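Side-chain contact in Cel44C (Paenibacillus polymyxa, PDB 2YIH), which probably hydrolyses internal beta-1,4-glucosidic bonds of xyloglucan and cellulose-type glucans, as a family 44 glycoside hydrolase: residues Asn298-Asp303 with Lys307-Ala312. The protein carries 8 engineered substitutions. Residues are numbered along the deposited sequence; the frame is centred on the assembly and turned at random.
Sequences NEVGND and KARMQA
Glu299 and Val300 offer their backbone carbonyls to the guanidinium of Arg309, where a surface loop of the (beta/alpha)8 barrel domain turns into helix 303-311. The loop ends in the N-cap of that helix, and an arginine nearly two turns on reaches back to it. Glu299 O lies 2.8 Å from Arg309 NH2, but the bond is weak, bent to 118° at the hydrogen. Val300 O is gripped end-on by two nitrogens and lies in the guanidinium plane. Arg309 NH1 reaches Val300 O at 2.9 Å, on a lone pair in the carbonyl plane. Arg309 NH2 comes to the same Val300 O at 3.1 Å, from above that plane. The two side chains lie at a slant to each other, and Val300 CG2 packs 3.9 Å from Arg309 NH1. The arginine chain leaves the helix with CG anti to the backbone N (chi1 176°), then bends at chi3. NH2 also binds Ile296 O, NE binds Tyr361 O and NH1 binds Ser368 OG, so all three nitrogens of this buried arginine have acceptors. These bonds join the loop to Tyr361, just past barrel strand 353-359, and to helix 367-382. Asn302 sits at the N-cap, with OD1 weakly bonded to Glu304 N. Its ND2 binds Gly292 O. Asp303 O accepts the i to i+4 helical bond from Lys307 N, 2.9 Å and nearly straight at 165°. The extended Lys307 side chain passes beside that carbonyl, with CG 3.3 Å from Asp303 O.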
ATOM      1  N   ASN A 298      -5.539   3.940  16.223  1.00 12.33           N
ATOM      2  CA  ASN A 298      -6.872   4.382  16.699  1.00 13.68           C
ATOM      3  C   ASN A 298      -6.943   5.899  16.962  1.00 13.64           C
ATOM      4  O   ASN A 298      -7.920   6.571  16.591  1.00 13.15           O
ATOM      5  CB  ASN A 298      -7.305   3.598  17.951  1.00 14.99           C
ATOM      6  CG  ASN A 298      -7.835   2.213  17.613  1.00 16.41           C
ATOM      7  OD1 ASN A 298      -7.916   1.329  18.476  1.00 20.82           O
ATOM      8  ND2 ASN A 298      -8.191   2.011  16.367  1.00 17.47           N
ATOM      9  N   GLU A 299      -5.899   6.439  17.586  1.00 14.18           N
ATOM     10  CA  GLU A 299      -5.843   7.855  17.912  1.00 14.73           C
ATOM     11  C   GLU A 299      -4.389   8.204  18.252  1.00 14.33           C
ATOM     12  O   GLU A 299      -3.569   7.310  18.469  1.00 13.80           O
ATOM     13  CB  GLU A 299      -6.765   8.168  19.106  1.00 17.06           C
ATOM     14  CG  GLU A 299      -6.478   7.272  20.341  1.00 18.66           C
ATOM     15  CD  GLU A 299      -7.425   7.552  21.522  1.00 23.07           C
ATOM     16  OE1 GLU A 299      -7.406   8.691  22.024  1.00 24.26           O
ATOM     17  OE2 GLU A 299      -8.132   6.618  21.979  1.00 23.52           O
ATOM     18  N   VAL A 300      -4.061   9.495  18.246  1.00 13.83           N
ATOM     19  CA  VAL A 300      -2.681   9.913  18.474  1.00 13.61           C
ATOM     20  C   VAL A 300      -2.153   9.366  19.805  1.00 13.04           C
ATOM     21  O   VAL A 300      -1.018   8.865  19.890  1.00 12.59           O
ATOM     22  CB  VAL A 300      -2.473  11.452  18.308  1.00 14.41           C
ATOM     23  CG1 VAL A 300      -3.334  12.253  19.334  1.00 14.42           C
ATOM     24  CG2 VAL A 300      -0.965  11.789  18.439  1.00 14.01           C
ATOM     25  N   GLY A 301      -2.990   9.417  20.841  1.00 13.42           N
ATOM     26  CA  GLY A 301      -2.607   8.789  22.114  1.00 13.43           C
ATOM     27  C   GLY A 301      -1.706   9.678  22.960  1.00 14.66           C
ATOM     28  O   GLY A 301      -1.568  10.875  22.700  1.00 13.95           O
ATOM     29  N   ASN A 302      -1.098   9.092  23.981  1.00 14.09           N
ATOM     30  CA  ASN A 302      -0.266   9.839  24.923  1.00 15.97           C
ATOM     31  C   ASN A 302       1.204   9.637  24.554  1.00 15.96           C
ATOM     32  O   ASN A 302       1.512   9.171  23.457  1.00 15.69           O
ATOM     33  CB  ASN A 302      -0.548   9.348  26.349  1.00 16.58           C
ATOM     34  CG  ASN A 302      -0.489   7.821  26.458  1.00 18.30           C
ATOM     35  OD1 ASN A 302       0.526   7.201  26.103  1.00 17.57           O
ATOM     36  ND2 ASN A 302      -1.610   7.205  26.866  1.00 19.42           N
ATOM     37  N   ASP A 303       2.125  10.032  25.438  1.00 15.71           N
ATOM     38  CA  ASP A 303       3.547   9.903  25.129  1.00 16.66           C
ATOM     39  C   ASP A 303       3.953   8.471  24.826  1.00 16.25           C
ATOM     40  O   ASP A 303       4.765   8.227  23.948  1.00 15.93           O
ATOM     41  CB  ASP A 303       4.420  10.462  26.259  1.00 18.98           C
ATOM     42  CG  ASP A 303       4.470  11.982  26.267  1.00 20.61           C
ATOM     43  OD1 ASP A 303       3.904  12.638  25.370  1.00 21.17           O
ATOM     44  OD2 ASP A 303       5.087  12.527  27.203  1.00 24.11           O
ATOM     45  N   LYS A 307       5.557   7.099  21.374  1.00 10.99           N
ATOM     46  CA  LYS A 307       6.791   6.325  21.312  1.00 11.36           C
ATOM     47  C   LYS A 307       6.578   4.984  20.595  1.00 11.38           C
ATOM     48  O   LYS A 307       7.420   4.541  19.788  1.00 11.60           O
ATOM     49  CB  LYS A 307       7.350   6.112  22.724  1.00 12.02           C
ATOM     50  CG  LYS A 307       7.916   7.411  23.326  1.00 12.39           C
ATOM     51  CD  LYS A 307       8.339   7.124  24.775  1.00 12.84           C
ATOM     52  CE  LYS A 307       8.741   8.376  25.529  0.50 12.83           C
ATOM     53  NZ  LYS A 307       9.150   7.945  26.902  0.50 12.84           N
ATOM     54  N   ALA A 308       5.465   4.308  20.909  1.00 10.65           N
ATOM     55  CA  ALA A 308       5.207   2.998  20.318  1.00 11.00           C
ATOM     56  C   ALA A 308       4.963   3.161  18.823  1.00 11.03           C
ATOM     57  O   ALA A 308       5.390   2.318  18.036  1.00 10.69           O
ATOM     58  CB  ALA A 308       4.032   2.307  20.999  1.00 10.64           C
ATOM     59  N   ARG A 309       4.349   4.280  18.426  1.00  9.93           N
ATOM     60  CA  ARG A 309       4.084   4.518  16.994  1.00 10.17           C
ATOM     61  C   ARG A 309       5.412   4.615  16.252  1.00  9.89           C
ATOM     62  O   ARG A 309       5.576   4.034  15.174  1.00  9.39           O
ATOM     63  CB  ARG A 309       3.277   5.821  16.804  1.00  9.90           C
ATOM     64  CG  ARG A 309       3.030   6.233  15.333  1.00 10.26           C
ATOM     65  CD  ARG A 309       1.998   7.386  15.227  1.00  9.84           C
ATOM     66  NE  ARG A 309       0.708   7.004  15.816  1.00  9.91           N
ATOM     67  CZ  ARG A 309       0.196   7.453  16.975  1.00  9.97           C
ATOM     68  NH1 ARG A 309       0.809   8.414  17.693  1.00 10.19           N
ATOM     69  NH2 ARG A 309      -0.951   6.931  17.421  1.00 10.20           N
ATOM     70  N   MET A 310       6.397   5.298  16.841  1.00 10.03           N
ATOM     71  CA  MET A 310       7.678   5.447  16.128  1.00 10.04           C
ATOM     72  C   MET A 310       8.553   4.188  16.106  1.00 10.08           C
ATOM     73  O   MET A 310       9.417   4.064  15.222  1.00 10.74           O
ATOM     74  CB  MET A 310       8.480   6.622  16.706  1.00 10.51           C
ATOM     75  CG  MET A 310       7.724   7.959  16.507  1.00 10.36           C
ATOM     76  SD  MET A 310       8.662   9.410  17.083  1.00 10.71           S
ATOM     77  CE  MET A 310       8.354   9.221  18.829  1.00 10.36           C
ATOM     78  N   GLN A 311       8.362   3.289  17.085  1.00 10.46           N
ATOM     79  CA  GLN A 311       9.080   2.011  17.125  1.00 10.18           C
ATOM     80  C   GLN A 311       8.396   0.959  16.264  1.00  9.76           C
ATOM     81  O   GLN A 311       9.063   0.079  15.743  1.00 10.27           O
ATOM     82  CB  GLN A 311       9.180   1.467  18.559  1.00 11.05           C
ATOM     83  CG  GLN A 311      10.028   2.359  19.496  1.00 11.36           C
ATOM     84  CD  GLN A 311      11.435   2.654  18.927  1.00 12.08           C
ATOM     85  OE1 GLN A 311      12.111   1.772  18.344  1.00 13.17           O
ATOM     86  NE2 GLN A 311      11.870   3.884  19.087  1.00 12.25           N
ATOM     87  N   ALA A 312       7.082   1.071  16.099  1.00  9.44           N
ATOM     88  CA  ALA A 312       6.308   0.047  15.370  1.00  8.64           C
ATOM     89  C   ALA A 312       6.832  -0.363  13.973  1.00  8.60           C
ATOM     90  O   ALA A 312       6.670  -1.531  13.570  1.00  8.58           O
ATOM     91  CB  ALA A 312       4.818   0.467  15.286  1.00  8.80           C
TER